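Local coordinates for protein trehalose-6-phosphate phosphatase (Candida albicans, PDB 5DXI) that is a phosphatase of the haloacid dehalogenase (HAD) superfamily and, in this crystal structure, holds a magnesium ion and a beryllium trifluoride ion, at residues P225-C230 with G265-A270; D239-L244 with T278-H283; L8-L13 with V290-G295; L14-E19 with N259-Y264. One frame throughout, in Å; residues are numbered along the deposited sequence.

Overall arrangement
The four contacts are built around the central sheet of the HAD-type core. Contact 1 pairs two neighbouring parallel strands of the central sheet. Contact 2 packs the helix that links those strands against the chain running into the edge strand 282-284; its centre is about 9 Å from that of contact 1. Helix 10-19 serves both contact 3 and contact 4, whose centres are about 14 Å apart. It lies on the Phe227 and Tyr267 face of the sheet, and Tyr267 OH makes a probable hydrogen bond to Asn16 OD1 (3.2 Å). Contacts 1 and 2 come nearest the site: the side chain of Phe241 is about 9 Å from the magnesium ion, and that of Cys230 about 10 Å from the beryllium trifluoride ion.

Contact 1: residues P225-C230 with G265-A270; sequences PDFMLC and GVYPVA
Met228 pairs with Val266, Leu229 with Tyr267 and Cys230 with Pro268 in two parallel strands, whose axes run 4.8 Å apart. Four backbone hydrogen bonds form the ladder. Met228 N gives to Gly265 O (2.8 Å), and Tyr267 N gives to Met228 O (2.7 Å). Cys230 N then gives to Tyr267 O, and Val269 N to Cys230 O.

Side chains alternate between the two faces of the sheet. On the face of Leu229 and Tyr267, the Tyr267 ring reaches back toward Phe227. Its CG stands beside its own backbone N, anti to the carbonyl carbon (chi1 -58°), which brings CE2 to 3.9 Å from Phe227 CE1. The two ring planes are inclined at 49°, an oblique pair. Met228 O lies near the Tyr267 ring plane, at its edge. Leu229 uses one branch: CD1 sits 3.9 Å from Val269 CG2 and also touches Tyr267 CB.

On the other face the Met228 chain bends at chi2 and chi3. This folds its methyl, CE, to 3.8 Å from Val266 CG2. Cys230 and Pro268 share this face, which helix 235-253 covers through Met240, Leu244, Asn248 and Phe241. Gly265 has a positive phi, and its CA lies against Asp226 O in a CA-H...O contact (3.6 Å). Leu13 and Asn16 of helix 10-19 touch both aromatic rings.

Strand 227-232, helix 235-253 and strand 266-271 form a beta-alpha-beta unit. Such units build the Rossmann-like core of the HAD fold.

Contact 2: residues D239-L244 with T278-H283; sequences DMFNSL and TVAIAH
Phe241 of helix 235-253 meets Thr278, Val279 and Ala280, which lie in the chain leading to strand 282-284. The tight part is buried and centres on the Phe241 ring. Ala280 CB lies over one ring face, 4.0 Å from the centroid and 20° off the ring normal, a CH-pi contact. It is displaced toward the CD2 and CE2 rim. The torsion of Phe241 (chi1 -54°) sets CG beside its backbone N and extends the ring toward Ala280. Thr278 OG1 comes obliquely to the same rim, 3.4 Å from Phe241 CD2. This hydroxyl is held in place: it accepts from Ala280 N (3.1 Å), forming an ST turn, and is also hydrogen-bonded to Glu238.

Val279 and Asn242 make the looser side, where both residues are partly exposed. Val279 CG2 bridges the two zones. It presses on Phe241 CB at 3.5 Å and touches Asn242 OD1 at 3.6 Å. The Asn242 side chain crosses Val279 at about a right angle, and no hydrogen bond joins the two segments here.

Val279 N and O are hydrogen-bonded to the side chains of Glu238 and Asn245 on the same helix. Phe241 also packs on Pro268 of strand 266-271 and Cys230 of strand 227-232. Ala280 and Thr278 touch Ala270, so the turn packs on both helix 235-253 and strand 266-271. On another side of the helix, Met240 and Leu244 pack against helix 191-199.

Contact 3: residues L8-L13 with V290-G295; sequences LNRPLL and VLETLG
An interhelical salt bridge between Arg10 and Glu292 joins the start of helix 10-19 to the C-terminal helix 287-298, two helices on the same face of the HAD core sheet. Asn9 is the N-cap of the first helix. Its OD1 accepts from Leu12 N (3.2 Å), with the donor well above the amide carbonyl plane.

Thr293 faces this helix start and has two different sides. Its methyl, CG2, packs on leucine branches, 3.6 Å from Leu13 CD2 and 3.8 Å from Leu8 CD2. Its hydroxyl, OG1, is turned back beside its own backbone N (chi1 -57°) and is hydrogen-bonded to Gln289 O, one turn earlier. The same oxygen lies 3.4 Å from Arg10 CD and over one face of the guanidinium group.

Leu284 of the edge strand touches Leu8, Arg10 and Thr293. The Arg10 chain is extended from CG to NE, which carries NH1 across to the carboxylate. There NH1 gives a nearly straight bond (176°) to Glu292 OE1 at 2.9 Å. The oxygen lies in the guanidinium plane and uses its anti lone pair.

Contact 4: residues L14-E19 with N259-Y264; sequences LNNYKE and NKFGSY
An Asx turn at Asn259, overlapping a type I beta turn from Asn259 to Gly262, presents Phe261 to Asn15, Asn16 and Glu19 near the end of helix 10-19. This is a surface contact between that helix and the loop before strand 266-271.

The far end of the Phe261 ring meets the helix at Asn15 and Asn16. Its CZ is 3.7 Å from the carbonyl carbon, C, of Asn15, and its CE1 meets Asn15 CB at 3.9 Å. Asn16 OD1 comes obliquely and closely to the ring, 3.0 Å from Phe261 CD2. The Asn16 torsion (chi1 -160°) swings CG round to the loop. Glu19 CB lies near the ring plane, at the edge. Leu12, earlier on the helix, also touches the ring.

On the exposed side the Glu19 chain bends at chi2 and crosses Lys260 at about a right angle. Their salt bridge is long, with Glu19 OE2 3.5 Å from Lys260 NZ. Lys260 CG also lies over one face of the Phe261 ring.

The turn is held from within by the Asn259 side chain. ND2 gives to Ser263 OG, which is also hydrogen-bonded to Gly265 N. OD1 is gripped twice, by Phe261 N at 2.7 Å and Ser263 N at 3.0 Å, which reach it from opposite faces of the amide.

Contact 1: residues P225-C230 with G265-A270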
loop_
_atom_site.group_PDB
_atom_site.type_symbol
_atom_site.label_atom_id
_atom_site.label_comp_id
_atom_site.label_asym_id
_atom_site.label_seq_id
_atom_site.Cartn_x
_atom_site.Cartn_y
_atom_site.Cartn_z
ATOM N N PRO A 225 -18.055 5.461 1.181
ATOM C CA PRO A 225 -17.643 4.787 2.415
ATOM C C PRO A 225 -17.793 5.738 3.599
ATOM O O PRO A 225 -17.602 6.943 3.430
ATOM C CB PRO A 225 -16.168 4.452 2.167
ATOM C CG PRO A 225 -15.988 4.543 0.677
ATOM C CD PRO A 225 -16.938 5.611 0.234
ATOM N N ASP A 226 -18.164 5.224 4.764
ATOM C CA ASP A 226 -18.237 6.070 5.950
ATOM C C ASP A 226 -17.223 5.599 6.986
ATOM O O ASP A 226 -17.157 6.124 8.100
ATOM C CB ASP A 226 -19.654 6.072 6.528
ATOM C CG ASP A 226 -20.162 4.673 6.838
ATOM O OD1 ASP A 226 -19.501 3.685 6.435
ATOM O OD2 ASP A 226 -21.229 4.554 7.472
ATOM N N PHE A 227 -16.428 4.611 6.590
ATOM C CA PHE A 227 -15.345 4.064 7.398
ATOM C C PHE A 227 -14.246 3.597 6.457
ATOM O O PHE A 227 -14.470 2.716 5.621
ATOM C CB PHE A 227 -15.839 2.896 8.260
ATOM C CG PHE A 227 -14.773 2.269 9.117
ATOM C CD1 PHE A 227 -14.591 2.675 10.428
ATOM C CD2 PHE A 227 -13.961 1.267 8.619
ATOM C CE1 PHE A 227 -13.614 2.093 11.229
ATOM C CE2 PHE A 227 -12.981 0.684 9.409
ATOM C CZ PHE A 227 -12.807 1.095 10.715
ATOM N N MET A 228 -13.069 4.194 6.576
ATOM C CA MET A 228 -11.935 3.812 5.750
ATOM C C MET A 228 -10.717 3.549 6.627
ATOM O O MET A 228 -10.249 4.441 7.344
ATOM C CB MET A 228 -11.628 4.902 4.709
ATOM C CG MET A 228 -12.675 5.048 3.602
ATOM S SD MET A 228 -13.189 6.759 3.317
ATOM C CE MET A 228 -14.205 7.033 4.772
ATOM N N LEU A 229 -10.208 2.322 6.585
ATOM C CA LEU A 229 -9.008 1.992 7.347
ATOM C C LEU A 229 -7.899 1.617 6.381
ATOM O O LEU A 229 -8.037 0.684 5.576
ATOM C CB LEU A 229 -9.262 0.859 8.337
ATOM C CG LEU A 229 -8.028 0.301 9.046
ATOM C CD1 LEU A 229 -7.339 1.399 9.874
ATOM C CD2 LEU A 229 -8.394 -0.898 9.934
ATOM N N CYS A 230 -6.805 2.358 6.457
ATOM C CA CYS A 230 -5.712 2.194 5.511
ATOM C C CYS A 230 -4.405 1.990 6.258
ATOM O O CYS A 230 -4.030 2.816 7.101
ATOM C CB CYS A 230 -5.623 3.416 4.598
ATOM S SG CYS A 230 -4.257 3.440 3.416
ATOM N N GLY A 265 -14.665 9.246 9.324
ATOM C CA GLY A 265 -14.291 7.842 9.396
ATOM C C GLY A 265 -13.006 7.480 8.666
ATOM O O GLY A 265 -12.771 6.305 8.371
ATOM N N VAL A 266 -12.142 8.464 8.426
ATOM C CA VAL A 266 -10.924 8.217 7.661
ATOM C C VAL A 266 -9.721 7.918 8.568
ATOM O O VAL A 266 -9.283 8.771 9.344
ATOM C CB VAL A 266 -10.598 9.419 6.758
ATOM C CG1 VAL A 266 -9.386 9.125 5.891
ATOM C CG2 VAL A 266 -11.799 9.760 5.890
ATOM N N TYR A 267 -9.170 6.709 8.460
ATOM C CA TYR A 267 -8.057 6.340 9.330
ATOM C C TYR A 267 -6.820 5.861 8.546
ATOM O O TYR A 267 -6.652 4.660 8.288
ATOM C CB TYR A 267 -8.493 5.270 10.335
ATOM C CG TYR A 267 -9.662 5.680 11.218
ATOM C CD1 TYR A 267 -9.464 6.421 12.382
ATOM C CD2 TYR A 267 -10.960 5.290 10.905
ATOM C CE1 TYR A 267 -10.530 6.789 13.193
ATOM C CE2 TYR A 267 -12.028 5.643 11.706
ATOM C CZ TYR A 267 -11.808 6.394 12.849
ATOM O OH TYR A 267 -12.882 6.732 13.637
ATOM N N PRO A 268 -5.953 6.805 8.150
ATOM C CA PRO A 268 -4.667 6.390 7.582
ATOM C C PRO A 268 -3.671 6.103 8.697
ATOM O O PRO A 268 -3.377 6.977 9.519
ATOM C CB PRO A 268 -4.236 7.589 6.743
ATOM C CG PRO A 268 -4.943 8.769 7.359
ATOM C CD PRO A 268 -6.157 8.269 8.096
ATOM N N VAL A 269 -3.145 4.884 8.709
ATOM C CA VAL A 269 -2.359 4.406 9.836
ATOM C C VAL A 269 -1.035 3.817 9.359
ATOM O O VAL A 269 -1.019 2.874 8.564
ATOM C CB VAL A 269 -3.136 3.335 10.634
ATOM C CG1 VAL A 269 -2.343 2.913 11.858
ATOM C CG2 VAL A 269 -4.516 3.856 11.035
ATOM N N ALA A 270 0.075 4.369 9.835
ATOM C CA ALA A 270 1.384 3.844 9.460
ATOM C C ALA A 270 1.761 2.631 10.298
ATOM O O ALA A 270 1.415 2.539 11.474
ATOM C CB ALA A 270 2.470 4.923 9.590
#

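Contact 2: residues D239-L244 with T278-H283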
loop_
_atom_site.group_PDB
_atom_site.type_symbol
_atom_site.label_atom_id
_atom_site.label_comp_id
_atom_site.label_asym_id
_atom_site.label_seq_id
_atom_site.Cartn_x
_atom_site.Cartn_y
_atom_site.Cartn_z
ATOM N N ASP A 239 1.631 7.587 -0.330
ATOM C CA ASP A 239 0.694 8.001 -1.384
ATOM C C ASP A 239 -0.751 7.701 -0.986
ATOM O O ASP A 239 -1.653 8.499 -1.236
ATOM C CB ASP A 239 1.038 7.317 -2.714
ATOM C CG ASP A 239 2.376 7.773 -3.260
ATOM O OD1 ASP A 239 2.830 8.861 -2.842
ATOM O OD2 ASP A 239 2.961 7.076 -4.105
ATOM N N MET A 240 -0.971 6.557 -0.346
ATOM C CA MET A 240 -2.300 6.243 0.147
ATOM C C MET A 240 -2.737 7.212 1.235
ATOM O O MET A 240 -3.854 7.722 1.180
ATOM C CB MET A 240 -2.380 4.814 0.679
ATOM C CG MET A 240 -2.089 3.751 -0.375
ATOM S SD MET A 240 -2.722 2.116 0.073
ATOM C CE MET A 240 -1.657 1.768 1.474
ATOM N N PHE A 241 -1.865 7.461 2.212
ATOM C CA PHE A 241 -2.219 8.323 3.342
ATOM C C PHE A 241 -2.519 9.741 2.846
ATOM O O PHE A 241 -3.463 10.393 3.304
ATOM C CB PHE A 241 -1.092 8.375 4.396
ATOM C CG PHE A 241 -0.637 7.018 4.897
ATOM C CD1 PHE A 241 -1.503 5.943 4.925
ATOM C CD2 PHE A 241 0.662 6.840 5.370
ATOM C CE1 PHE A 241 -1.077 4.689 5.393
ATOM C CE2 PHE A 241 1.094 5.599 5.834
ATOM C CZ PHE A 241 0.224 4.523 5.847
ATOM N N ASN A 242 -1.678 10.227 1.939
ATOM C CA ASN A 242 -1.861 11.561 1.375
ATOM C C ASN A 242 -3.201 11.675 0.640
ATOM O O ASN A 242 -3.902 12.656 0.803
ATOM C CB ASN A 242 -0.709 11.917 0.438
ATOM C CG ASN A 242 0.420 12.640 1.141
ATOM O OD1 ASN A 242 0.203 13.582 1.924
ATOM N ND2 ASN A 242 1.647 12.215 0.855
ATOM N N SER A 243 -3.547 10.678 -0.176
ATOM C CA SER A 243 -4.833 10.715 -0.883
ATOM C C SER A 243 -5.991 10.767 0.096
ATOM O O SER A 243 -6.942 11.530 -0.106
ATOM C CB SER A 243 -5.015 9.517 -1.826
ATOM O OG SER A 243 -4.229 9.698 -2.983
ATOM N N LEU A 244 -5.916 9.959 1.150
ATOM C CA LEU A 244 -6.962 9.991 2.169
ATOM C C LEU A 244 -7.054 11.332 2.894
ATOM O O LEU A 244 -8.156 11.816 3.165
ATOM C CB LEU A 244 -6.748 8.884 3.192
ATOM C CG LEU A 244 -7.097 7.484 2.715
ATOM C CD1 LEU A 244 -6.691 6.505 3.791
ATOM C CD2 LEU A 244 -8.593 7.361 2.407
ATOM N N THR A 278 5.639 10.386 8.857
ATOM C CA THR A 278 4.565 9.898 7.994
ATOM C C THR A 278 3.446 10.922 8.038
ATOM O O THR A 278 3.366 11.720 8.979
ATOM C CB THR A 278 4.025 8.532 8.453
ATOM O OG1 THR A 278 2.916 8.134 7.633
ATOM C CG2 THR A 278 3.551 8.622 9.886
ATOM N N VAL A 279 2.578 10.917 7.038
ATOM C CA VAL A 279 1.415 11.806 7.115
ATOM C C VAL A 279 0.197 11.064 7.652
ATOM O O VAL A 279 -0.906 11.617 7.707
ATOM C CB VAL A 279 1.095 12.444 5.764
ATOM C CG1 VAL A 279 2.275 13.298 5.310
ATOM C CG2 VAL A 279 0.740 11.371 4.718
ATOM N N ALA A 280 0.395 9.805 8.039
ATOM C CA ALA A 280 -0.663 9.051 8.696
ATOM C C ALA A 280 -1.037 9.712 10.024
ATOM O O ALA A 280 -0.254 10.476 10.593
ATOM C CB ALA A 280 -0.233 7.586 8.915
ATOM N N ILE A 281 -2.232 9.416 10.521
ATOM C CA ILE A 281 -2.729 10.068 11.725
ATOM C C ILE A 281 -2.289 9.344 12.989
ATOM O O ILE A 281 -2.326 9.904 14.089
ATOM C CB ILE A 281 -4.272 10.150 11.694
ATOM C CG1 ILE A 281 -4.787 11.131 12.749
ATOM C CG2 ILE A 281 -4.891 8.768 11.863
ATOM C CD1 ILE A 281 -6.285 11.367 12.692
ATOM N N ALA A 282 -1.845 8.100 12.820
ATOM C CA ALA A 282 -1.425 7.262 13.937
ATOM C C ALA A 282 -0.544 6.111 13.442
ATOM O O ALA A 282 -0.468 5.841 12.235
ATOM C CB ALA A 282 -2.646 6.719 14.680
ATOM N N HIS A 283 0.099 5.411 14.365
ATOM C CA HIS A 283 0.896 4.254 13.969
ATOM C C HIS A 283 0.582 2.991 14.768
ATOM O O HIS A 283 0.005 3.053 15.859
ATOM C CB HIS A 283 2.376 4.560 14.117
ATOM C CG HIS A 283 2.806 4.603 15.546
ATOM N ND1 HIS A 283 2.632 5.722 16.331
ATOM C CD2 HIS A 283 3.289 3.637 16.364
ATOM C CE1 HIS A 283 3.039 5.459 17.562
ATOM N NE2 HIS A 283 3.438 4.201 17.607
#

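Contact 3: residues L8-L13 with V290-G295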
loop_
_atom_site.group_PDB
_atom_site.type_symbol
_atom_site.label_atom_id
_atom_site.label_comp_id
_atom_site.label_asym_id
_atom_site.label_seq_id
_atom_site.Cartn_x
_atom_site.Cartn_y
_atom_site.Cartn_z
ATOM N N LEU A 8 -2.257 4.175 17.594
ATOM C CA LEU A 8 -3.643 4.072 17.142
ATOM C C LEU A 8 -4.585 3.894 18.325
ATOM O O LEU A 8 -4.319 3.101 19.226
ATOM C CB LEU A 8 -3.816 2.891 16.167
ATOM C CG LEU A 8 -5.245 2.595 15.687
ATOM C CD1 LEU A 8 -5.855 3.780 14.928
ATOM C CD2 LEU A 8 -5.277 1.312 14.838
ATOM N N ASN A 9 -5.678 4.645 18.308
ATOM C CA ASN A 9 -6.743 4.534 19.297
ATOM C C ASN A 9 -7.677 3.368 18.915
ATOM O O ASN A 9 -8.688 3.559 18.249
ATOM C CB ASN A 9 -7.503 5.867 19.368
ATOM C CG ASN A 9 -8.523 5.925 20.496
ATOM O OD1 ASN A 9 -9.012 4.903 20.975
ATOM N ND2 ASN A 9 -8.855 7.145 20.921
ATOM N N ARG A 10 -7.327 2.161 19.338
ATOM C CA ARG A 10 -8.066 0.987 18.892
ATOM C C ARG A 10 -9.546 0.978 19.326
ATOM O O ARG A 10 -10.404 0.642 18.514
ATOM C CB ARG A 10 -7.344 -0.283 19.350
ATOM C CG ARG A 10 -5.898 -0.328 18.856
ATOM C CD ARG A 10 -5.254 -1.683 19.055
ATOM N NE ARG A 10 -3.800 -1.597 19.180
ATOM C CZ ARG A 10 -3.010 -2.660 19.279
ATOM N NH1 ARG A 10 -3.546 -3.880 19.234
ATOM N NH2 ARG A 10 -1.696 -2.516 19.407
ATOM N N PRO A 11 -9.858 1.380 20.583
ATOM C CA PRO A 11 -11.286 1.424 20.950
ATOM C C PRO A 11 -12.136 2.356 20.093
ATOM O O PRO A 11 -13.267 1.990 19.753
ATOM C CB PRO A 11 -11.249 1.897 22.404
ATOM C CG PRO A 11 -9.960 1.322 22.918
ATOM C CD PRO A 11 -8.993 1.511 21.775
ATOM N N LEU A 12 -11.608 3.532 19.754
ATOM C CA LEU A 12 -12.305 4.448 18.858
ATOM C C LEU A 12 -12.473 3.815 17.474
ATOM O O LEU A 12 -13.541 3.906 16.872
ATOM C CB LEU A 12 -11.554 5.787 18.738
ATOM C CG LEU A 12 -12.057 6.740 17.640
ATOM C CD1 LEU A 12 -13.524 7.066 17.834
ATOM C CD2 LEU A 12 -11.241 8.027 17.558
ATOM N N LEU A 13 -11.413 3.189 16.971
ATOM C CA LEU A 13 -11.486 2.557 15.654
ATOM C C LEU A 13 -12.629 1.542 15.655
ATOM O O LEU A 13 -13.457 1.513 14.731
ATOM C CB LEU A 13 -10.160 1.884 15.275
ATOM C CG LEU A 13 -10.119 1.334 13.844
ATOM C CD1 LEU A 13 -10.096 2.485 12.830
ATOM C CD2 LEU A 13 -8.924 0.446 13.651
ATOM N N VAL A 290 -1.045 -4.968 13.856
ATOM C CA VAL A 290 -2.032 -4.818 12.783
ATOM C C VAL A 290 -3.068 -5.941 12.870
ATOM O O VAL A 290 -4.276 -5.700 12.817
ATOM C CB VAL A 290 -1.379 -4.825 11.378
ATOM C CG1 VAL A 290 -2.454 -4.781 10.292
ATOM C CG2 VAL A 290 -0.407 -3.641 11.208
ATOM N N LEU A 291 -2.599 -7.177 13.004
ATOM C CA LEU A 291 -3.536 -8.299 13.044
ATOM C C LEU A 291 -4.377 -8.288 14.329
ATOM O O LEU A 291 -5.561 -8.647 14.304
ATOM C CB LEU A 291 -2.794 -9.635 12.901
ATOM C CG LEU A 291 -1.940 -9.742 11.634
ATOM C CD1 LEU A 291 -1.431 -11.184 11.408
ATOM C CD2 LEU A 291 -2.686 -9.217 10.423
ATOM N N GLU A 292 -3.779 -7.855 15.439
ATOM C CA GLU A 292 -4.535 -7.693 16.684
ATOM C C GLU A 292 -5.699 -6.750 16.450
ATOM O O GLU A 292 -6.845 -7.061 16.787
ATOM C CB GLU A 292 -3.653 -7.145 17.813
ATOM C CG GLU A 292 -2.529 -8.069 18.261
ATOM C CD GLU A 292 -1.596 -7.407 19.263
ATOM O OE1 GLU A 292 -1.791 -6.207 19.588
ATOM O OE2 GLU A 292 -0.641 -8.081 19.713
ATOM N N THR A 293 -5.399 -5.612 15.823
ATOM C CA THR A 293 -6.401 -4.589 15.557
ATOM C C THR A 293 -7.456 -5.085 14.580
ATOM O O THR A 293 -8.657 -4.875 14.790
ATOM C CB THR A 293 -5.756 -3.286 15.002
ATOM O OG1 THR A 293 -4.771 -2.801 15.919
ATOM C CG2 THR A 293 -6.806 -2.218 14.796
ATOM N N LEU A 294 -7.024 -5.727 13.497
ATOM C CA LEU A 294 -7.998 -6.246 12.537
ATOM C C LEU A 294 -8.809 -7.382 13.183
ATOM O O LEU A 294 -10.032 -7.497 12.973
ATOM C CB LEU A 294 -7.300 -6.710 11.246
ATOM C CG LEU A 294 -6.565 -5.595 10.480
ATOM C CD1 LEU A 294 -5.917 -6.123 9.211
ATOM C CD2 LEU A 294 -7.513 -4.438 10.152
ATOM N N GLY A 295 -8.122 -8.215 13.960
ATOM C CA GLY A 295 -8.770 -9.268 14.725
ATOM C C GLY A 295 -9.834 -8.716 15.657
ATOM O O GLY A 295 -10.923 -9.273 15.777
#

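Contact 4: residues L14-E19 with N259-Y264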
loop_
_atom_site.group_PDB
_atom_site.type_symbol
_atom_site.label_atom_id
_atom_site.label_comp_id
_atom_site.label_asym_id
_atom_site.label_seq_id
_atom_site.Cartn_x
_atom_site.Cartn_y
_atom_site.Cartn_z
ATOM N N LEU A 14 -12.688 0.753 16.729
ATOM C CA LEU A 14 -13.713 -0.274 16.889
ATOM C C LEU A 14 -15.099 0.356 16.920
ATOM O O LEU A 14 -16.027 -0.124 16.270
ATOM C CB LEU A 14 -13.461 -1.080 18.169
ATOM C CG LEU A 14 -14.421 -2.225 18.525
ATOM C CD1 LEU A 14 -14.491 -3.273 17.418
ATOM C CD2 LEU A 14 -14.016 -2.866 19.848
ATOM N N ASN A 15 -15.239 1.451 17.667
ATOM C CA ASN A 15 -16.526 2.128 17.749
ATOM C C ASN A 15 -16.987 2.686 16.413
ATOM O O ASN A 15 -18.165 2.574 16.062
ATOM C CB ASN A 15 -16.480 3.233 18.804
ATOM C CG ASN A 15 -16.522 2.669 20.212
ATOM O OD1 ASN A 15 -17.101 1.599 20.433
ATOM N ND2 ASN A 15 -15.911 3.370 21.167
ATOM N N ASN A 16 -16.071 3.292 15.666
ATOM C CA ASN A 16 -16.428 3.862 14.374
ATOM C C ASN A 16 -16.802 2.718 13.417
ATOM O O ASN A 16 -17.735 2.852 12.619
ATOM C CB ASN A 16 -15.273 4.686 13.802
ATOM C CG ASN A 16 -15.719 5.676 12.727
ATOM O OD1 ASN A 16 -15.987 6.832 13.012
ATOM N ND2 ASN A 16 -15.841 5.208 11.501
ATOM N N TYR A 17 -16.075 1.604 13.519
ATOM C CA TYR A 17 -16.340 0.407 12.704
ATOM C C TYR A 17 -17.753 -0.110 12.911
ATOM O O TYR A 17 -18.507 -0.262 11.958
ATOM C CB TYR A 17 -15.346 -0.716 13.028
ATOM C CG TYR A 17 -15.632 -2.037 12.305
ATOM C CD1 TYR A 17 -15.196 -2.245 11.007
ATOM C CD2 TYR A 17 -16.310 -3.082 12.938
ATOM C CE1 TYR A 17 -15.433 -3.449 10.344
ATOM C CE2 TYR A 17 -16.556 -4.293 12.279
ATOM C CZ TYR A 17 -16.118 -4.461 10.979
ATOM O OH TYR A 17 -16.352 -5.636 10.300
ATOM N N LYS A 18 -18.122 -0.339 14.164
ATOM C CA LYS A 18 -19.426 -0.908 14.459
ATOM C C LYS A 18 -20.575 0.075 14.189
ATOM O O LYS A 18 -21.707 -0.337 13.942
ATOM C CB LYS A 18 -19.441 -1.440 15.899
ATOM C CG LYS A 18 -18.400 -2.548 16.053
ATOM C CD LYS A 18 -18.325 -3.168 17.441
ATOM C CE LYS A 18 -18.586 -4.692 17.387
ATOM N NZ LYS A 18 -17.914 -5.412 16.242
ATOM N N GLU A 19 -20.284 1.372 14.209
ATOM C CA GLU A 19 -21.295 2.373 13.895
ATOM C C GLU A 19 -21.567 2.483 12.390
ATOM O O GLU A 19 -22.687 2.794 11.976
ATOM C CB GLU A 19 -20.886 3.742 14.447
ATOM C CG GLU A 19 -22.024 4.507 15.106
ATOM C CD GLU A 19 -22.388 3.957 16.473
ATOM O OE1 GLU A 19 -21.650 3.091 16.995
ATOM O OE2 GLU A 19 -23.420 4.388 17.025
ATOM N N ASN A 259 -19.790 12.414 11.287
ATOM C CA ASN A 259 -20.430 11.346 12.052
ATOM C C ASN A 259 -20.498 11.707 13.538
ATOM O O ASN A 259 -20.157 12.824 13.917
ATOM C CB ASN A 259 -19.695 10.004 11.862
ATOM C CG ASN A 259 -18.228 10.050 12.294
ATOM O OD1 ASN A 259 -17.840 10.840 13.152
ATOM N ND2 ASN A 259 -17.413 9.161 11.720
ATOM N N LYS A 260 -20.928 10.760 14.373
ATOM C CA LYS A 260 -21.034 10.990 15.816
ATOM C C LYS A 260 -19.680 11.267 16.476
ATOM O O LYS A 260 -19.629 11.676 17.632
ATOM C CB LYS A 260 -21.710 9.804 16.524
ATOM C CG LYS A 260 -20.865 8.547 16.586
ATOM C CD LYS A 260 -21.552 7.404 17.342
ATOM C CE LYS A 260 -22.225 7.888 18.618
ATOM N NZ LYS A 260 -22.597 6.752 19.509
ATOM N N PHE A 261 -18.585 10.987 15.775
ATOM C CA PHE A 261 -17.251 11.227 16.339
ATOM C C PHE A 261 -16.600 12.499 15.788
ATOM O O PHE A 261 -15.411 12.737 16.008
ATOM C CB PHE A 261 -16.320 10.032 16.074
ATOM C CG PHE A 261 -16.945 8.691 16.352
ATOM C CD1 PHE A 261 -16.881 8.133 17.618
ATOM C CD2 PHE A 261 -17.573 7.979 15.340
ATOM C CE1 PHE A 261 -17.451 6.902 17.877
ATOM C CE2 PHE A 261 -18.143 6.749 15.594
ATOM C CZ PHE A 261 -18.079 6.208 16.862
ATOM N N GLY A 262 -17.377 13.306 15.069
ATOM C CA GLY A 262 -16.879 14.531 14.463
ATOM C C GLY A 262 -15.913 14.308 13.308
ATOM O O GLY A 262 -15.216 15.226 12.884
ATOM N N SER A 263 -15.891 13.097 12.760
ATOM C CA SER A 263 -14.989 12.805 11.651
ATOM C C SER A 263 -15.760 12.315 10.441
ATOM O O SER A 263 -16.992 12.385 10.391
ATOM C CB SER A 263 -13.931 11.763 12.054
ATOM O OG SER A 263 -14.472 10.451 12.121
ATOM N N TYR A 264 -15.016 11.856 9.446
ATOM C CA TYR A 264 -15.612 11.232 8.285
ATOM C C TYR A 264 -15.233 9.750 8.231
ATOM O O TYR A 264 -15.450 9.080 7.222
ATOM C CB TYR A 264 -15.180 11.956 7.017
ATOM C CG TYR A 264 -15.650 13.397 6.977
ATOM C CD1 TYR A 264 -17.003 13.705 6.852
ATOM C CD2 TYR A 264 -14.742 14.443 7.041
ATOM C CE1 TYR A 264 -17.436 15.019 6.807
ATOM C CE2 TYR A 264 -15.163 15.756 6.996
ATOM C CZ TYR A 264 -16.510 16.038 6.881
ATOM O OH TYR A 264 -16.927 17.347 6.834
#